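Local structure of octaprenyl Pyrophosphate Synthase (Helicobacter pylori, 3TC1) at residues Met68-Thr71 with Ala72-His76; Gly97-Asn100 with Ala101-Gly105. The protein probably catalyses the magnesium-dependent, stepwise addition of isopentenyl diphosphate units to an allylic diphosphate, building the C40 chain of octaprenyl pyrophosphate. One frame throughout, in Å; residues are numbered along the deposited sequence.

Contact 1. Residues Met68-Thr71 with Ala72-His76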
ATOM      1  N   MET B  68       9.688  -0.966   8.105  1.00 14.84           N
ATOM      2  CA  MET B  68       8.360  -1.473   7.773  1.00 17.65           C
ATOM      3  C   MET B  68       7.957  -1.054   6.368  1.00 16.82           C
ATOM      4  O   MET B  68       7.298  -1.808   5.650  1.00 18.33           O
ATOM      5  CB  MET B  68       7.334  -1.012   8.810  1.00 18.45           C
ATOM      6  CG  MET B  68       7.499  -1.765  10.116  1.00 21.11           C
ATOM      7  SD  MET B  68       6.261  -1.414  11.348  1.00 23.38           S
ATOM      8  CE  MET B  68       4.836  -2.237  10.652  1.00 23.58           C
ATOM      9  N   ILE B  69       8.370   0.147   5.974  1.00 15.48           N
ATOM     10  CA  ILE B  69       8.094   0.648   4.634  1.00 16.00           C
ATOM     11  C   ILE B  69       8.858  -0.234   3.646  1.00 16.54           C
ATOM     12  O   ILE B  69       8.318  -0.661   2.623  1.00 16.68           O
ATOM     13  CB  ILE B  69       8.570   2.115   4.484  1.00 17.43           C
ATOM     14  CG1 ILE B  69       7.606   3.045   5.226  1.00 16.83           C
ATOM     15  CG2 ILE B  69       8.670   2.497   3.013  1.00 15.15           C
ATOM     16  CD1 ILE B  69       8.118   4.463   5.365  1.00 18.24           C
ATOM     17  N   GLN B  70      10.124  -0.494   3.956  1.00 15.21           N
ATOM     18  CA  GLN B  70      10.955  -1.333   3.100  1.00 15.95           C
ATOM     19  C   GLN B  70      10.305  -2.714   2.949  1.00 14.56           C
ATOM     20  O   GLN B  70      10.218  -3.247   1.846  1.00 14.92           O
ATOM     21  CB  GLN B  70      12.364  -1.479   3.701  1.00 21.16           C
ATOM     22  CG  GLN B  70      13.293  -2.417   2.928  1.00 21.47           C
ATOM     23  CD  GLN B  70      13.554  -1.950   1.506  1.00 23.05           C
ATOM     24  OE1 GLN B  70      13.220  -0.826   1.140  1.00 20.69           O
ATOM     25  NE2 GLN B  70      14.168  -2.814   0.696  1.00 24.99           N
ATOM     26  N   THR B  71       9.858  -3.290   4.060  1.00 16.40           N
ATOM     27  CA  THR B  71       9.213  -4.604   4.028  1.00 18.80           C
ATOM     28  C   THR B  71       7.928  -4.572   3.199  1.00 18.84           C
ATOM     29  O   THR B  71       7.637  -5.518   2.469  1.00 18.46           O
ATOM     30  CB  THR B  71       8.865  -5.113   5.447  1.00 19.98           C
ATOM     31  OG1 THR B  71      10.068  -5.295   6.201  1.00 20.87           O
ATOM     32  CG2 THR B  71       8.117  -6.452   5.369  1.00 21.43           C
ATOM     33  N   ALA B  72       7.160  -3.491   3.310  1.00 16.22           N
ATOM     34  CA  ALA B  72       5.919  -3.377   2.548  1.00 16.37           C
ATOM     35  C   ALA B  72       6.209  -3.357   1.052  1.00 15.81           C
ATOM     36  O   ALA B  72       5.526  -4.020   0.266  1.00 16.60           O
ATOM     37  CB  ALA B  72       5.153  -2.111   2.948  1.00 11.89           C
ATOM     38  N   SER B  73       7.219  -2.593   0.654  1.00 14.65           N
ATOM     39  CA  SER B  73       7.569  -2.504  -0.758  1.00 16.35           C
ATOM     40  C   SER B  73       8.017  -3.860  -1.296  1.00 16.82           C
ATOM     41  O   SER B  73       7.689  -4.223  -2.416  1.00 16.45           O
ATOM     42  CB  SER B  73       8.679  -1.473  -0.980  1.00 19.23           C
ATOM     43  OG  SER B  73       9.871  -1.879  -0.346  1.00 22.53           O
ATOM     44  N   LEU B  74       8.772  -4.604  -0.495  1.00 18.16           N
ATOM     45  CA  LEU B  74       9.246  -5.920  -0.918  1.00 19.88           C
ATOM     46  C   LEU B  74       8.068  -6.881  -1.074  1.00 20.12           C
ATOM     47  O   LEU B  74       8.046  -7.708  -1.986  1.00 19.76           O
ATOM     48  CB  LEU B  74      10.255  -6.481   0.091  1.00 26.20           C
ATOM     49  CG  LEU B  74      11.567  -5.695   0.218  1.00 27.26           C
ATOM     50  CD1 LEU B  74      12.431  -6.306   1.313  1.00 27.71           C
ATOM     51  CD2 LEU B  74      12.295  -5.695  -1.116  1.00 29.89           C
ATOM     52  N   LEU B  75       7.087  -6.762  -0.184  1.00 18.70           N
ATOM     53  CA  LEU B  75       5.904  -7.614  -0.244  1.00 18.05           C
ATOM     54  C   LEU B  75       5.144  -7.372  -1.539  1.00 18.41           C
ATOM     55  O   LEU B  75       4.720  -8.317  -2.197  1.00 18.43           O
ATOM     56  CB  LEU B  75       4.981  -7.344   0.946  1.00 18.37           C
ATOM     57  CG  LEU B  75       5.430  -7.843   2.323  1.00 19.98           C
ATOM     58  CD1 LEU B  75       4.440  -7.349   3.375  1.00 20.90           C
ATOM     59  CD2 LEU B  75       5.511  -9.370   2.340  1.00 17.84           C
ATOM     60  N   HIS B  76       4.968  -6.107  -1.909  1.00 19.28           N
ATOM     61  CA  HIS B  76       4.257  -5.795  -3.141  1.00 19.46           C
ATOM     62  C   HIS B  76       5.094  -6.137  -4.364  1.00 21.70           C
ATOM     63  O   HIS B  76       4.558  -6.577  -5.378  1.00 22.36           O
ATOM     64  CB  HIS B  76       3.838  -4.317  -3.176  1.00 16.93           C
ATOM     65  CG  HIS B  76       2.655  -4.011  -2.307  1.00 16.59           C
ATOM     66  ND1 HIS B  76       2.077  -2.762  -2.242  1.00 17.85           N
ATOM     67  CD2 HIS B  76       1.951  -4.795  -1.457  1.00 17.16           C
ATOM     68  CE1 HIS B  76       1.071  -2.788  -1.387  1.00 15.74           C
ATOM     69  NE2 HIS B  76       0.974  -4.009  -0.896  1.00 17.93           N
TER

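Contact 2. Residues Gly97-Asn100 with Ala101-Gly105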
ATOM      1  N   GLY B  97      -1.149 -16.345  -0.991  1.00 37.08           N
ATOM      2  CA  GLY B  97      -1.835 -15.748  -2.125  1.00 37.48           C
ATOM      3  C   GLY B  97      -1.511 -14.277  -2.328  1.00 37.83           C
ATOM      4  O   GLY B  97      -1.188 -13.568  -1.373  1.00 37.79           O
ATOM      5  N   ASN B  98      -1.603 -13.817  -3.572  1.00 33.63           N
ATOM      6  CA  ASN B  98      -1.310 -12.426  -3.900  1.00 33.60           C
ATOM      7  C   ASN B  98      -2.099 -11.435  -3.063  1.00 32.90           C
ATOM      8  O   ASN B  98      -1.547 -10.456  -2.562  1.00 32.66           O
ATOM      9  CB  ASN B  98      -1.593 -12.145  -5.376  1.00 28.27           C
ATOM     10  CG  ASN B  98      -0.610 -12.831  -6.295  1.00 30.34           C
ATOM     11  OD1 ASN B  98       0.579 -12.933  -5.985  1.00 25.61           O
ATOM     12  ND2 ASN B  98      -1.096 -13.291  -7.445  1.00 32.58           N
ATOM     13  N   PHE B  99      -3.394 -11.690  -2.920  1.00 26.59           N
ATOM     14  CA  PHE B  99      -4.259 -10.802  -2.158  1.00 28.39           C
ATOM     15  C   PHE B  99      -3.738 -10.529  -0.751  1.00 29.20           C
ATOM     16  O   PHE B  99      -3.697  -9.378  -0.318  1.00 28.04           O
ATOM     17  CB  PHE B  99      -5.669 -11.376  -2.059  1.00 37.89           C
ATOM     18  CG  PHE B  99      -6.679 -10.398  -1.531  1.00 38.77           C
ATOM     19  CD1 PHE B  99      -7.156  -9.375  -2.338  1.00 39.75           C
ATOM     20  CD2 PHE B  99      -7.143 -10.490  -0.225  1.00 38.52           C
ATOM     21  CE1 PHE B  99      -8.082  -8.458  -1.858  1.00 41.47           C
ATOM     22  CE2 PHE B  99      -8.069  -9.576   0.268  1.00 39.25           C
ATOM     23  CZ  PHE B  99      -8.540  -8.559  -0.551  1.00 40.60           C
ATOM     24  N   ASN B 100      -3.357 -11.584  -0.033  1.00 40.88           N
ATOM     25  CA  ASN B 100      -2.852 -11.414   1.325  1.00 40.18           C
ATOM     26  C   ASN B 100      -1.517 -10.679   1.351  1.00 39.15           C
ATOM     27  O   ASN B 100      -1.294  -9.827   2.213  1.00 40.75           O
ATOM     28  CB  ASN B 100      -2.720 -12.768   2.036  1.00 34.97           C
ATOM     29  CG  ASN B 100      -4.044 -13.264   2.603  1.00 36.23           C
ATOM     30  OD1 ASN B 100      -4.764 -12.522   3.279  1.00 33.85           O
ATOM     31  ND2 ASN B 100      -4.362 -14.526   2.341  1.00 37.49           N
ATOM     32  N   ALA B 101      -0.634 -10.999   0.409  1.00 28.87           N
ATOM     33  CA  ALA B 101       0.666 -10.343   0.339  1.00 25.80           C
ATOM     34  C   ALA B 101       0.461  -8.852   0.087  1.00 24.40           C
ATOM     35  O   ALA B 101       1.172  -8.019   0.643  1.00 23.61           O
ATOM     36  CB  ALA B 101       1.512 -10.954  -0.772  1.00 21.63           C
ATOM     37  N   VAL B 102      -0.522  -8.524  -0.746  1.00 23.10           N
ATOM     38  CA  VAL B 102      -0.819  -7.130  -1.060  1.00 24.30           C
ATOM     39  C   VAL B 102      -1.397  -6.419   0.161  1.00 24.10           C
ATOM     40  O   VAL B 102      -0.937  -5.338   0.526  1.00 23.05           O
ATOM     41  CB  VAL B 102      -1.825  -7.002  -2.233  1.00 25.01           C
ATOM     42  CG1 VAL B 102      -2.174  -5.538  -2.468  1.00 24.47           C
ATOM     43  CG2 VAL B 102      -1.225  -7.591  -3.496  1.00 24.07           C
ATOM     44  N   MET B 103      -2.403  -7.022   0.788  1.00 27.14           N
ATOM     45  CA  MET B 103      -3.014  -6.423   1.970  1.00 27.42           C
ATOM     46  C   MET B 103      -2.010  -6.301   3.108  1.00 25.37           C
ATOM     47  O   MET B 103      -1.996  -5.293   3.816  1.00 28.48           O
ATOM     48  CB  MET B 103      -4.219  -7.240   2.450  1.00 26.03           C
ATOM     49  CG  MET B 103      -5.466  -7.110   1.589  1.00 28.17           C
ATOM     50  SD  MET B 103      -5.999  -5.397   1.339  1.00 29.20           S
ATOM     51  CE  MET B 103      -6.117  -5.359  -0.417  1.00 29.86           C
ATOM     52  N   LEU B 104      -1.179  -7.324   3.292  1.00 22.07           N
ATOM     53  CA  LEU B 104      -0.176  -7.297   4.350  1.00 23.18           C
ATOM     54  C   LEU B 104       0.777  -6.127   4.124  1.00 22.19           C
ATOM     55  O   LEU B 104       1.242  -5.505   5.071  1.00 22.03           O
ATOM     56  CB  LEU B 104       0.617  -8.606   4.393  1.00 22.82           C
ATOM     57  CG  LEU B 104       1.697  -8.636   5.485  1.00 24.81           C
ATOM     58  CD1 LEU B 104       1.047  -8.567   6.859  1.00 25.22           C
ATOM     59  CD2 LEU B 104       2.544  -9.889   5.358  1.00 24.55           C
ATOM     60  N   GLY B 105       1.064  -5.835   2.861  1.00 23.29           N
ATOM     61  CA  GLY B 105       1.931  -4.717   2.542  1.00 23.82           C
ATOM     62  C   GLY B 105       1.226  -3.413   2.878  1.00 24.59           C
ATOM     63  O   GLY B 105       1.844  -2.457   3.347  1.00 23.44           O
TER

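Contact 1. Residues Met68-Thr71 with Ala72-His76
Ser73 turns its hydroxyl to lie between its own backbone N and carbonyl carbon (chi1 64°), which aims OG back along the helix at the carbonyl of Gln70. The hydrogen bond that follows is short, 2.6 Å from Ser73 OG to Gln70 O. That oxygen has a second donor: Leu74 N reaches Gln70 O at 3.1 Å in the ordinary i to i+4 bond, from the same face of the carbonyl plane. The hydroxyl meets the C=O at a bent 122°, the amide more nearly head-on, and the one oxygen accepts from both. The Gln70 side chain, bent at chi2 (62°), curls round so that its amide nitrogen NE2 lies 3.9 Å from Leu74 CD2, the two side chains passing at a slant. One residue on, Thr71 CG2 faces Leu75 CD1 at a loose 4.3 Å, and Thr71 OG1 turns back to the carbonyl of Glu67. The helix runs on into the first aspartate-rich DDxxD motif of the prenyltransferase family, which starts directly after His76. Serine and threonine hydroxyls folded back on preceding carbonyls are a familiar way for a helix to use up the hydrogen-bonding capacity of polar side chains. Here both spend their donors inside the helix, while the same residues touch helix 92-116, Thr71 on Phe108 and Ser73 on Tyr109.

Contact 2. Residues Gly97-Asn100 with Ala101-Gly105
Met103 sets CG over one face of the Phe99 ring, one helical turn earlier, and the two side chains run obliquely to each other. This methylene makes the CH-pi contact: Met103 CG sits 4.1 Å from the centroid of the Phe99 ring and 23° off the normal, shifted toward the rim, so that its nearest ring atom is Phe99 CE2 at 3.8 Å. The thioether runs on outside the rim, on the same side. Met103 SD stands 5.0 Å from the Phe99 centroid in an oblique Met-aromatic contact, and Met103 CE comes within 3.9 Å of Phe99 CE1. Phe99 swings CG opposite its backbone N (chi1 -168°), which puts it beside the carbonyl carbon and leans the ring along the helix toward Met103. In Met103, bends at chi2 (-54°) and chi3 keep the thioether beside the ring and return the methyl to it.

This aromatic-thioether pair belongs to helix 92-116 of the all-helical isoprenoid synthase fold, on a stretch that faces the second subunit: there Phe99 packs on Glu138 and Met103 on His76, both of that other chain. Gly97 marks an irregularity in the helix. Its backbone angles would press any CB against the preceding carbonyl oxygen, and the amides of Asn98 and Phe99 lack a bond to the turn before. Regular bonding resumes from its own carbonyl, which Ala101 N reaches at 3.2 Å from Gly97 O. Val102, which touches Val79 of helix 53-80 and His76 of the second subunit, tucks CG2 against the backbone, 3.0 Å from Asn98 O, a tight fit. Asn100 instead directs its amide nitrogen ND2 back to the carbonyl of Phe96, and its side chain packs on Phe143 of the second subunit.

In the fold
Contact 1 comes first along the chain, on helix 53-80, and contact 2 follows on helix 92-116; their centres lie about 11 Å apart, on the same side of the chain's centre. The two helices meet directly. His76 NE2 probably donates a hydrogen bond to Val102 O (2.7 Å), Ala72 packs on the backbone of Gly105, and Leu75 on Leu104. The other ring nitrogen of His76, ND1, is bonded to Asp106 of the second subunit, whose own His76 meets this ring at about a right angle. Residues 68-76 thus lie between the dimer interface and what is probably the catalytic side, where a magnesium ion lies about 10 Å from the Leu74 side chain.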